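Local coordinates for flagellar protein FlgA (Thermotoga maritima, PDB 3FRN) that probably acts as a periplasmic chaperone in assembly of the flagellar basal-body P ring, at residues L20-L34 and V45-F59. Numbering follows the deposited sequence.
Sequences LDDITIEKVESEKNL and VTRDLLRTKFPEYDF
L20 and F54 approach from opposite directions where the loop between strands 16-18 and 35-37 folds against the C-terminal end of helix 47-53. From CB outward, every side-chain carbon of L20 touches F54: CB meets F54 CZ at 3.7 Å, CG lies near F54 CE2, CD2 stands over the ring centre of F54 in a CH-pi contact 9° off the normal, and CD1, beside F54 CE2, also meets F59 CE1 at 3.7 Å and the L50 CD2 methyl. With CG anti to the backbone N (chi1 -177°) and chi2 at 63°, one methyl lies over the F54 ring and the other reaches toward F59. The opposite face of the F54 ring takes K53 CB, offset toward the rim, and L50 CD2 lies at its edge, in plane. L34 CD1 reaches F54 CE2 at about a right angle between the two side chains and also packs on K53 CG, 3.6 Å away. K32 runs past the ring in the opposite direction, its CG 3.8 Å from F54 CE1. Farther along, I23 CD1 meets V45 CG1 tip to tip at 3.7 Å; both side chains also touch L18 and V65, tying the contact to strands 16-18 and 65-69. Cutting F54 back to an alanine would probably take the ring from under L20 CD2, open a gap between L20 and K53 and leave the L34 methyl without its aromatic neighbour. Polar linkage is slight: K53 NZ gives N33 O one weak hydrogen bond of 3.3 Å. Within the N-terminal FlgA domain, then, the loop is held to the helix and its flanking strands chiefly by apolar packing centred on the F54 ring, with the lysines contributing mostly their methylenes.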
ATOM      1  N   LEU A  20     -11.503  22.707  18.779  1.00 40.01           N
ATOM      2  CA  LEU A  20     -10.823  23.505  17.758  1.00 40.18           C
ATOM      3  C   LEU A  20      -9.622  24.306  18.284  1.00 40.80           C
ATOM      4  O   LEU A  20      -8.575  24.332  17.640  1.00 43.63           O
ATOM      5  CB  LEU A  20     -11.827  24.438  17.076  1.00 39.01           C
ATOM      6  CG  LEU A  20     -11.349  25.313  15.917  1.00 35.61           C
ATOM      7  CD1 LEU A  20     -10.886  24.468  14.737  1.00 35.18           C
ATOM      8  CD2 LEU A  20     -12.463  26.250  15.507  1.00 28.03           C
ATOM      9  N   ASP A  21      -9.772  24.933  19.454  1.00 38.26           N
ATOM     10  CA  ASP A  21      -8.696  25.706  20.091  1.00 37.96           C
ATOM     11  C   ASP A  21      -7.397  24.919  20.258  1.00 38.73           C
ATOM     12  O   ASP A  21      -6.306  25.498  20.216  1.00 38.26           O
ATOM     13  CB  ASP A  21      -9.140  26.229  21.459  1.00 36.24           C
ATOM     14  CG  ASP A  21      -8.132  27.194  22.076  1.00 45.82           C
ATOM     15  OD1 ASP A  21      -7.700  26.945  23.223  1.00 54.61           O
ATOM     16  OD2 ASP A  21      -7.759  28.192  21.416  1.00 38.25           O
ATOM     17  N   ASP A  22      -7.527  23.605  20.451  1.00 37.88           N
ATOM     18  CA  ASP A  22      -6.383  22.708  20.628  1.00 41.00           C
ATOM     19  C   ASP A  22      -5.531  22.570  19.366  1.00 40.90           C
ATOM     20  O   ASP A  22      -4.316  22.390  19.457  1.00 46.55           O
ATOM     21  CB  ASP A  22      -6.847  21.318  21.087  1.00 41.19           C
ATOM     22  CG  ASP A  22      -7.576  21.349  22.419  1.00 44.98           C
ATOM     23  OD1 ASP A  22      -7.189  22.158  23.289  1.00 39.17           O
ATOM     24  OD2 ASP A  22      -8.531  20.561  22.602  1.00 44.29           O
ATOM     25  N   ILE A  23      -6.164  22.666  18.196  1.00 36.89           N
ATOM     26  CA  ILE A  23      -5.445  22.508  16.927  1.00 35.21           C
ATOM     27  C   ILE A  23      -5.253  23.796  16.125  1.00 36.10           C
ATOM     28  O   ILE A  23      -4.949  23.740  14.934  1.00 33.39           O
ATOM     29  CB  ILE A  23      -6.103  21.450  16.015  1.00 34.80           C
ATOM     30  CG1 ILE A  23      -7.515  21.882  15.620  1.00 36.18           C
ATOM     31  CG2 ILE A  23      -6.111  20.091  16.692  1.00 25.12           C
ATOM     32  CD1 ILE A  23      -8.287  20.814  14.911  1.00 36.64           C
ATOM     33  N   THR A  24      -5.437  24.947  16.765  1.00 35.07           N
ATOM     34  CA  THR A  24      -5.177  26.229  16.112  1.00 37.27           C
ATOM     35  C   THR A  24      -4.085  27.005  16.842  1.00 37.49           C
ATOM     36  O   THR A  24      -3.900  26.845  18.049  1.00 38.97           O
ATOM     37  CB  THR A  24      -6.449  27.114  15.985  1.00 39.57           C
ATOM     38  OG1 THR A  24      -7.087  27.246  17.263  1.00 38.22           O
ATOM     39  CG2 THR A  24      -7.427  26.510  14.988  1.00 38.66           C
ATOM     40  N   ILE A  25      -3.364  27.838  16.102  1.00 36.16           N
ATOM     41  CA  ILE A  25      -2.303  28.662  16.671  1.00 38.68           C
ATOM     42  C   ILE A  25      -2.878  29.829  17.490  1.00 40.32           C
ATOM     43  O   ILE A  25      -2.375  30.138  18.570  1.00 42.48           O
ATOM     44  CB  ILE A  25      -1.312  29.149  15.574  1.00 39.11           C
ATOM     45  CG1 ILE A  25      -0.608  27.944  14.939  1.00 36.72           C
ATOM     46  CG2 ILE A  25      -0.284  30.125  16.144  1.00 36.52           C
ATOM     47  CD1 ILE A  25       0.442  28.302  13.909  1.00 40.82           C
ATOM     48  N   GLU A  26      -3.941  30.452  16.987  1.00 41.12           N
ATOM     49  CA  GLU A  26      -4.615  31.532  17.715  1.00 45.15           C
ATOM     50  C   GLU A  26      -5.657  31.004  18.705  1.00 46.92           C
ATOM     51  O   GLU A  26      -6.185  29.904  18.538  1.00 50.26           O
ATOM     52  CB  GLU A  26      -5.253  32.546  16.752  1.00 44.02           C
ATOM     53  CG  GLU A  26      -6.056  31.929  15.614  1.00 50.08           C
ATOM     54  CD  GLU A  26      -5.281  31.883  14.309  1.00 54.26           C
ATOM     55  OE1 GLU A  26      -4.739  30.811  13.969  1.00 47.84           O
ATOM     56  OE2 GLU A  26      -5.203  32.929  13.628  1.00 57.04           O
ATOM     57  N   LYS A  27      -5.941  31.800  19.735  1.00 50.68           N
ATOM     58  CA  LYS A  27      -6.927  31.445  20.757  1.00 52.04           C
ATOM     59  C   LYS A  27      -8.353  31.600  20.242  1.00 52.93           C
ATOM     60  O   LYS A  27      -8.771  32.689  19.849  1.00 51.16           O
ATOM     61  CB  LYS A  27      -6.743  32.298  22.022  1.00 51.03           C
ATOM     62  CG  LYS A  27      -5.537  31.947  22.894  1.00 51.26           C
ATOM     63  CD  LYS A  27      -5.803  30.759  23.819  1.00 57.12           C
ATOM     64  CE  LYS A  27      -5.187  29.470  23.284  1.00 55.04           C
ATOM     65  NZ  LYS A  27      -5.228  28.375  24.290  1.00 57.46           N
ATOM     66  N   VAL A  28      -9.091  30.495  20.240  1.00 55.23           N
ATOM     67  CA  VAL A  28     -10.505  30.506  19.882  1.00 57.21           C
ATOM     68  C   VAL A  28     -11.301  29.919  21.044  1.00 56.33           C
ATOM     69  O   VAL A  28     -10.859  28.968  21.689  1.00 54.86           O
ATOM     70  CB  VAL A  28     -10.795  29.672  18.606  1.00 59.03           C
ATOM     71  CG1 VAL A  28     -12.127  30.098  17.977  1.00 59.93           C
ATOM     72  CG2 VAL A  28      -9.652  29.782  17.589  1.00 61.84           C
ATOM     73  N   GLU A  29     -12.463  30.498  21.325  1.00 56.86           N
ATOM     74  CA  GLU A  29     -13.372  29.900  22.293  1.00 57.53           C
ATOM     75  C   GLU A  29     -14.412  29.058  21.558  1.00 56.37           C
ATOM     76  O   GLU A  29     -15.116  29.550  20.675  1.00 58.90           O
ATOM     77  CB  GLU A  29     -14.021  30.953  23.213  1.00 58.18           C
ATOM     78  CG  GLU A  29     -14.619  32.190  22.527  1.00 64.47           C
ATOM     79  CD  GLU A  29     -13.641  33.356  22.425  1.00 72.65           C
ATOM     80  OE1 GLU A  29     -13.796  34.340  23.185  1.00 69.89           O
ATOM     81  OE2 GLU A  29     -12.718  33.289  21.585  1.00 76.73           O
ATOM     82  N   SER A  30     -14.471  27.775  21.900  1.00 54.32           N
ATOM     83  CA  SER A  30     -15.452  26.863  21.318  1.00 54.32           C
ATOM     84  C   SER A  30     -15.696  25.675  22.230  1.00 54.43           C
ATOM     85  O   SER A  30     -14.770  25.152  22.856  1.00 50.44           O
ATOM     86  CB  SER A  30     -15.022  26.367  19.937  1.00 53.26           C
ATOM     87  OG  SER A  30     -16.057  25.593  19.357  1.00 47.58           O
ATOM     88  N   GLU A  31     -16.953  25.248  22.280  1.00 56.55           N
ATOM     89  CA  GLU A  31     -17.387  24.237  23.228  1.00 58.04           C
ATOM     90  C   GLU A  31     -17.895  22.982  22.520  1.00 57.21           C
ATOM     91  O   GLU A  31     -18.351  22.041  23.171  1.00 58.86           O
ATOM     92  CB  GLU A  31     -18.472  24.819  24.144  1.00 58.36           C
ATOM     93  CG  GLU A  31     -18.503  24.224  25.547  1.00 61.89           C
ATOM     94  CD  GLU A  31     -17.223  24.481  26.324  1.00 63.40           C
ATOM     95  OE1 GLU A  31     -16.496  23.502  26.609  1.00 56.98           O
ATOM     96  OE2 GLU A  31     -16.943  25.660  26.641  1.00 63.12           O
ATOM     97  N   LYS A  32     -17.807  22.960  21.192  1.00 55.86           N
ATOM     98  CA  LYS A  32     -18.294  21.804  20.445  1.00 53.89           C
ATOM     99  C   LYS A  32     -17.242  20.702  20.322  1.00 53.83           C
ATOM    100  O   LYS A  32     -16.055  20.969  20.103  1.00 51.02           O
ATOM    101  CB  LYS A  32     -18.881  22.202  19.085  1.00 51.60           C
ATOM    102  CG  LYS A  32     -17.997  21.973  17.879  1.00 48.93           C
ATOM    103  CD  LYS A  32     -18.820  21.465  16.701  1.00 48.32           C
ATOM    104  CE  LYS A  32     -19.922  22.445  16.317  1.00 50.33           C
ATOM    105  NZ  LYS A  32     -20.895  21.844  15.366  1.00 55.47           N
ATOM    106  N   ASN A  33     -17.707  19.466  20.491  1.00 55.84           N
ATOM    107  CA  ASN A  33     -16.868  18.271  20.431  1.00 56.50           C
ATOM    108  C   ASN A  33     -16.441  17.980  18.997  1.00 53.15           C
ATOM    109  O   ASN A  33     -17.276  17.780  18.115  1.00 53.48           O
ATOM    110  CB  ASN A  33     -17.618  17.083  21.063  1.00 58.63           C
ATOM    111  CG  ASN A  33     -17.009  15.718  20.712  1.00 72.88           C
ATOM    112  OD1 ASN A  33     -17.735  14.782  20.374  1.00 81.24           O
ATOM    113  ND2 ASN A  33     -15.688  15.596  20.809  1.00 86.99           N
ATOM    114  N   LEU A  34     -15.132  17.982  18.773  1.00 50.74           N
ATOM    115  CA  LEU A  34     -14.580  17.723  17.453  1.00 52.86           C
ATOM    116  C   LEU A  34     -14.250  16.241  17.302  1.00 52.49           C
ATOM    117  O   LEU A  34     -14.674  15.600  16.341  1.00 53.55           O
ATOM    118  CB  LEU A  34     -13.334  18.585  17.223  1.00 56.39           C
ATOM    119  CG  LEU A  34     -12.686  18.692  15.839  1.00 57.68           C
ATOM    120  CD1 LEU A  34     -13.636  19.305  14.833  1.00 65.38           C
ATOM    121  CD2 LEU A  34     -11.434  19.530  15.941  1.00 51.69           C
ATOM    122  N   VAL A  45      -6.825  15.223  11.922  1.00 47.36           N
ATOM    123  CA  VAL A  45      -7.909  16.168  11.690  1.00 41.97           C
ATOM    124  C   VAL A  45      -7.814  16.674  10.259  1.00 43.80           C
ATOM    125  O   VAL A  45      -6.845  17.342   9.892  1.00 44.42           O
ATOM    126  CB  VAL A  45      -7.873  17.370  12.645  1.00 40.94           C
ATOM    127  CG1 VAL A  45      -9.000  18.345  12.305  1.00 30.22           C
ATOM    128  CG2 VAL A  45      -7.996  16.924  14.078  1.00 33.24           C
ATOM    129  N   THR A  46      -8.825  16.353   9.461  1.00 39.14           N
ATOM    130  CA  THR A  46      -8.834  16.703   8.046  1.00 40.22           C
ATOM    131  C   THR A  46      -9.632  17.973   7.764  1.00 39.33           C
ATOM    132  O   THR A  46     -10.405  18.431   8.608  1.00 42.42           O
ATOM    133  CB  THR A  46      -9.446  15.569   7.220  1.00 41.54           C
ATOM    134  OG1 THR A  46     -10.765  15.293   7.707  1.00 46.45           O
ATOM    135  CG2 THR A  46      -8.598  14.316   7.331  1.00 44.53           C
ATOM    136  N   ARG A  47      -9.446  18.520   6.561  1.00 37.29           N
ATOM    137  CA  ARG A  47     -10.178  19.692   6.095  1.00 39.24           C
ATOM    138  C   ARG A  47     -11.647  19.370   5.883  1.00 40.17           C
ATOM    139  O   ARG A  47     -12.508  20.237   6.051  1.00 40.54           O
ATOM    140  CB  ARG A  47      -9.594  20.211   4.780  1.00 36.80           C
ATOM    141  CG  ARG A  47      -8.147  20.627   4.858  1.00 32.31           C
ATOM    142  CD  ARG A  47      -7.956  21.673   5.928  1.00 33.59           C
ATOM    143  NE  ARG A  47      -6.562  22.074   6.037  1.00 30.24           N
ATOM    144  CZ  ARG A  47      -6.059  23.190   5.531  1.00 27.35           C
ATOM    145  NH1 ARG A  47      -4.772  23.462   5.691  1.00 33.25           N
ATOM    146  NH2 ARG A  47      -6.836  24.032   4.865  1.00 19.09           N
ATOM    147  N   ASP A  48     -11.917  18.126   5.491  1.00 38.53           N
ATOM    148  CA  ASP A  48     -13.285  17.647   5.294  1.00 41.13           C
ATOM    149  C   ASP A  48     -14.036  17.557   6.626  1.00 41.42           C
ATOM    150  O   ASP A  48     -15.244  17.776   6.674  1.00 38.03           O
ATOM    151  CB  ASP A  48     -13.282  16.293   4.585  1.00 38.96           C
ATOM    152  CG  ASP A  48     -14.571  16.023   3.815  1.00 50.18           C
ATOM    153  OD1 ASP A  48     -14.913  14.829   3.662  1.00 55.37           O
ATOM    154  OD2 ASP A  48     -15.232  16.990   3.354  1.00 50.93           O
ATOM    155  N   LEU A  49     -13.317  17.237   7.699  1.00 36.95           N
ATOM    156  CA  LEU A  49     -13.888  17.283   9.043  1.00 40.95           C
ATOM    157  C   LEU A  49     -14.189  18.727   9.433  1.00 42.21           C
ATOM    158  O   LEU A  49     -15.271  19.032   9.951  1.00 47.40           O
ATOM    159  CB  LEU A  49     -12.941  16.648  10.068  1.00 39.41           C
ATOM    160  CG  LEU A  49     -13.556  16.411  11.453  1.00 41.58           C
ATOM    161  CD1 LEU A  49     -14.703  15.408  11.366  1.00 50.76           C
ATOM    162  CD2 LEU A  49     -12.521  15.949  12.450  1.00 44.58           C
ATOM    163  N   LEU A  50     -13.243  19.617   9.149  1.00 39.27           N
ATOM    164  CA  LEU A  50     -13.389  21.018   9.518  1.00 35.08           C
ATOM    165  C   LEU A  50     -14.465  21.723   8.708  1.00 36.00           C
ATOM    166  O   LEU A  50     -15.141  22.605   9.229  1.00 40.72           O
ATOM    167  CB  LEU A  50     -12.046  21.754   9.435  1.00 32.99           C
ATOM    168  CG  LEU A  50     -11.002  21.331  10.485  1.00 37.39           C
ATOM    169  CD1 LEU A  50      -9.597  21.828  10.123  1.00 27.50           C
ATOM    170  CD2 LEU A  50     -11.397  21.795  11.892  1.00 18.66           C
ATOM    171  N   ARG A  51     -14.639  21.321   7.448  1.00 34.40           N
ATOM    172  CA  ARG A  51     -15.693  21.886   6.588  1.00 32.86           C
ATOM    173  C   ARG A  51     -17.072  21.470   7.109  1.00 36.30           C
ATOM    174  O   ARG A  51     -18.041  22.215   6.986  1.00 41.52           O
ATOM    175  CB  ARG A  51     -15.504  21.448   5.123  1.00 27.28           C
ATOM    176  CG  ARG A  51     -16.536  22.023   4.131  1.00 33.24           C
ATOM    177  CD  ARG A  51     -16.454  21.321   2.759  1.00 37.81           C
ATOM    178  NE  ARG A  51     -17.545  21.732   1.832  1.00 33.94           N
ATOM    179  CZ  ARG A  51     -17.804  21.137   0.653  1.00 39.27           C
ATOM    180  NH1 ARG A  51     -17.054  20.101   0.249  1.00 43.88           N
ATOM    181  NH2 ARG A  51     -18.816  21.569  -0.125  1.00 17.18           N
ATOM    182  N   THR A  52     -17.147  20.282   7.708  1.00 44.04           N
ATOM    183  CA  THR A  52     -18.388  19.765   8.285  1.00 47.45           C
ATOM    184  C   THR A  52     -18.729  20.430   9.617  1.00 46.03           C
ATOM    185  O   THR A  52     -19.861  20.885   9.820  1.00 49.11           O
ATOM    186  CB  THR A  52     -18.316  18.241   8.508  1.00 50.43           C
ATOM    187  OG1 THR A  52     -17.717  17.616   7.368  1.00 59.18           O
ATOM    188  CG2 THR A  52     -19.712  17.663   8.724  1.00 57.32           C
ATOM    189  N   LYS A  53     -17.752  20.475  10.521  1.00 42.70           N
ATOM    190  CA  LYS A  53     -17.949  21.019  11.861  1.00 41.29           C
ATOM    191  C   LYS A  53     -18.054  22.537  11.846  1.00 41.43           C
ATOM    192  O   LYS A  53     -19.004  23.107  12.389  1.00 42.81           O
ATOM    193  CB  LYS A  53     -16.814  20.582  12.793  1.00 41.86           C
ATOM    194  CG  LYS A  53     -16.696  19.080  12.986  1.00 46.42           C
ATOM    195  CD  LYS A  53     -17.728  18.524  13.949  1.00 49.07           C
ATOM    196  CE  LYS A  53     -17.296  17.147  14.456  1.00 44.71           C
ATOM    197  NZ  LYS A  53     -18.370  16.521  15.267  1.00 54.67           N
ATOM    198  N   PHE A  54     -17.085  23.191  11.209  1.00 41.55           N
ATOM    199  CA  PHE A  54     -17.094  24.653  11.101  1.00 39.22           C
ATOM    200  C   PHE A  54     -17.046  25.112   9.642  1.00 38.84           C
ATOM    201  O   PHE A  54     -15.983  25.491   9.149  1.00 41.20           O
ATOM    202  CB  PHE A  54     -15.916  25.257  11.877  1.00 38.37           C
ATOM    203  CG  PHE A  54     -15.591  24.530  13.151  1.00 40.60           C
ATOM    204  CD1 PHE A  54     -16.323  24.769  14.306  1.00 39.97           C
ATOM    205  CD2 PHE A  54     -14.550  23.605  13.193  1.00 41.05           C
ATOM    206  CE1 PHE A  54     -16.029  24.101  15.484  1.00 28.80           C
ATOM    207  CE2 PHE A  54     -14.247  22.927  14.365  1.00 30.55           C
ATOM    208  CZ  PHE A  54     -14.985  23.174  15.514  1.00 34.98           C
ATOM    209  N   PRO A  55     -18.196  25.084   8.945  1.00 38.11           N
ATOM    210  CA  PRO A  55     -18.246  25.508   7.545  1.00 36.58           C
ATOM    211  C   PRO A  55     -18.155  27.022   7.374  1.00 39.20           C
ATOM    212  O   PRO A  55     -17.986  27.510   6.256  1.00 35.49           O
ATOM    213  CB  PRO A  55     -19.623  25.023   7.091  1.00 38.90           C
ATOM    214  CG  PRO A  55     -20.445  25.037   8.325  1.00 34.21           C
ATOM    215  CD  PRO A  55     -19.516  24.637   9.427  1.00 39.36           C
ATOM    216  N   GLU A  56     -18.273  27.749   8.482  1.00 40.51           N
ATOM    217  CA  GLU A  56     -18.279  29.209   8.475  1.00 40.93           C
ATOM    218  C   GLU A  56     -16.873  29.806   8.520  1.00 40.77           C
ATOM    219  O   GLU A  56     -16.687  30.978   8.198  1.00 42.60           O
ATOM    220  CB  GLU A  56     -19.143  29.755   9.623  1.00 41.03           C
ATOM    221  CG  GLU A  56     -18.851  29.157  11.009  1.00 41.77           C
ATOM    222  CD  GLU A  56     -19.571  27.837  11.271  1.00 41.12           C
ATOM    223  OE1 GLU A  56     -20.587  27.558  10.601  1.00 48.16           O
ATOM    224  OE2 GLU A  56     -19.122  27.079  12.153  1.00 26.07           O
ATOM    225  N   TYR A  57     -15.893  28.996   8.912  1.00 40.70           N
ATOM    226  CA  TYR A  57     -14.499  29.435   8.979  1.00 41.46           C
ATOM    227  C   TYR A  57     -13.644  28.839   7.866  1.00 38.42           C
ATOM    228  O   TYR A  57     -13.929  27.750   7.369  1.00 38.22           O
ATOM    229  CB  TYR A  57     -13.894  29.082  10.341  1.00 42.68           C
ATOM    230  CG  TYR A  57     -14.652  29.694  11.488  1.00 45.02           C
ATOM    231  CD1 TYR A  57     -14.594  31.061  11.727  1.00 37.54           C
ATOM    232  CD2 TYR A  57     -15.439  28.909  12.325  1.00 42.75           C
ATOM    233  CE1 TYR A  57     -15.295  31.635  12.769  1.00 44.26           C
ATOM    234  CE2 TYR A  57     -16.145  29.472  13.373  1.00 45.37           C
ATOM    235  CZ  TYR A  57     -16.069  30.837  13.587  1.00 44.53           C
ATOM    236  OH  TYR A  57     -16.768  31.408  14.624  1.00 50.61           O
ATOM    237  N   ASP A  58     -12.606  29.574   7.471  1.00 36.74           N
ATOM    238  CA  ASP A  58     -11.589  29.062   6.561  1.00 35.30           C
ATOM    239  C   ASP A  58     -10.373  28.621   7.362  1.00 34.82           C
ATOM    240  O   ASP A  58     -10.157  29.069   8.490  1.00 31.55           O
ATOM    241  CB  ASP A  58     -11.189  30.109   5.519  1.00 36.51           C
ATOM    242  CG  ASP A  58     -12.118  30.121   4.314  1.00 40.32           C
ATOM    243  OD1 ASP A  58     -11.780  30.782   3.305  1.00 53.73           O
ATOM    244  OD2 ASP A  58     -13.184  29.472   4.369  1.00 43.62           O
ATOM    245  N   PHE A  59      -9.582  27.734   6.773  1.00 35.64           N
ATOM    246  CA  PHE A  59      -8.442  27.158   7.470  1.00 38.21           C
ATOM    247  C   PHE A  59      -7.202  27.159   6.600  1.00 38.75           C
ATOM    248  O   PHE A  59      -7.256  26.814   5.418  1.00 38.38           O
ATOM    249  CB  PHE A  59      -8.761  25.740   7.947  1.00 34.57           C
ATOM    250  CG  PHE A  59      -9.787  25.691   9.047  1.00 40.77           C
ATOM    251  CD1 PHE A  59      -9.411  25.866  10.376  1.00 34.97           C
ATOM    252  CD2 PHE A  59     -11.134  25.480   8.755  1.00 39.54           C
ATOM    253  CE1 PHE A  59     -10.352  25.828  11.392  1.00 27.94           C
ATOM    254  CE2 PHE A  59     -12.084  25.444   9.770  1.00 37.07           C
ATOM    255  CZ  PHE A  59     -11.691  25.616  11.091  1.00 34.71           C
TER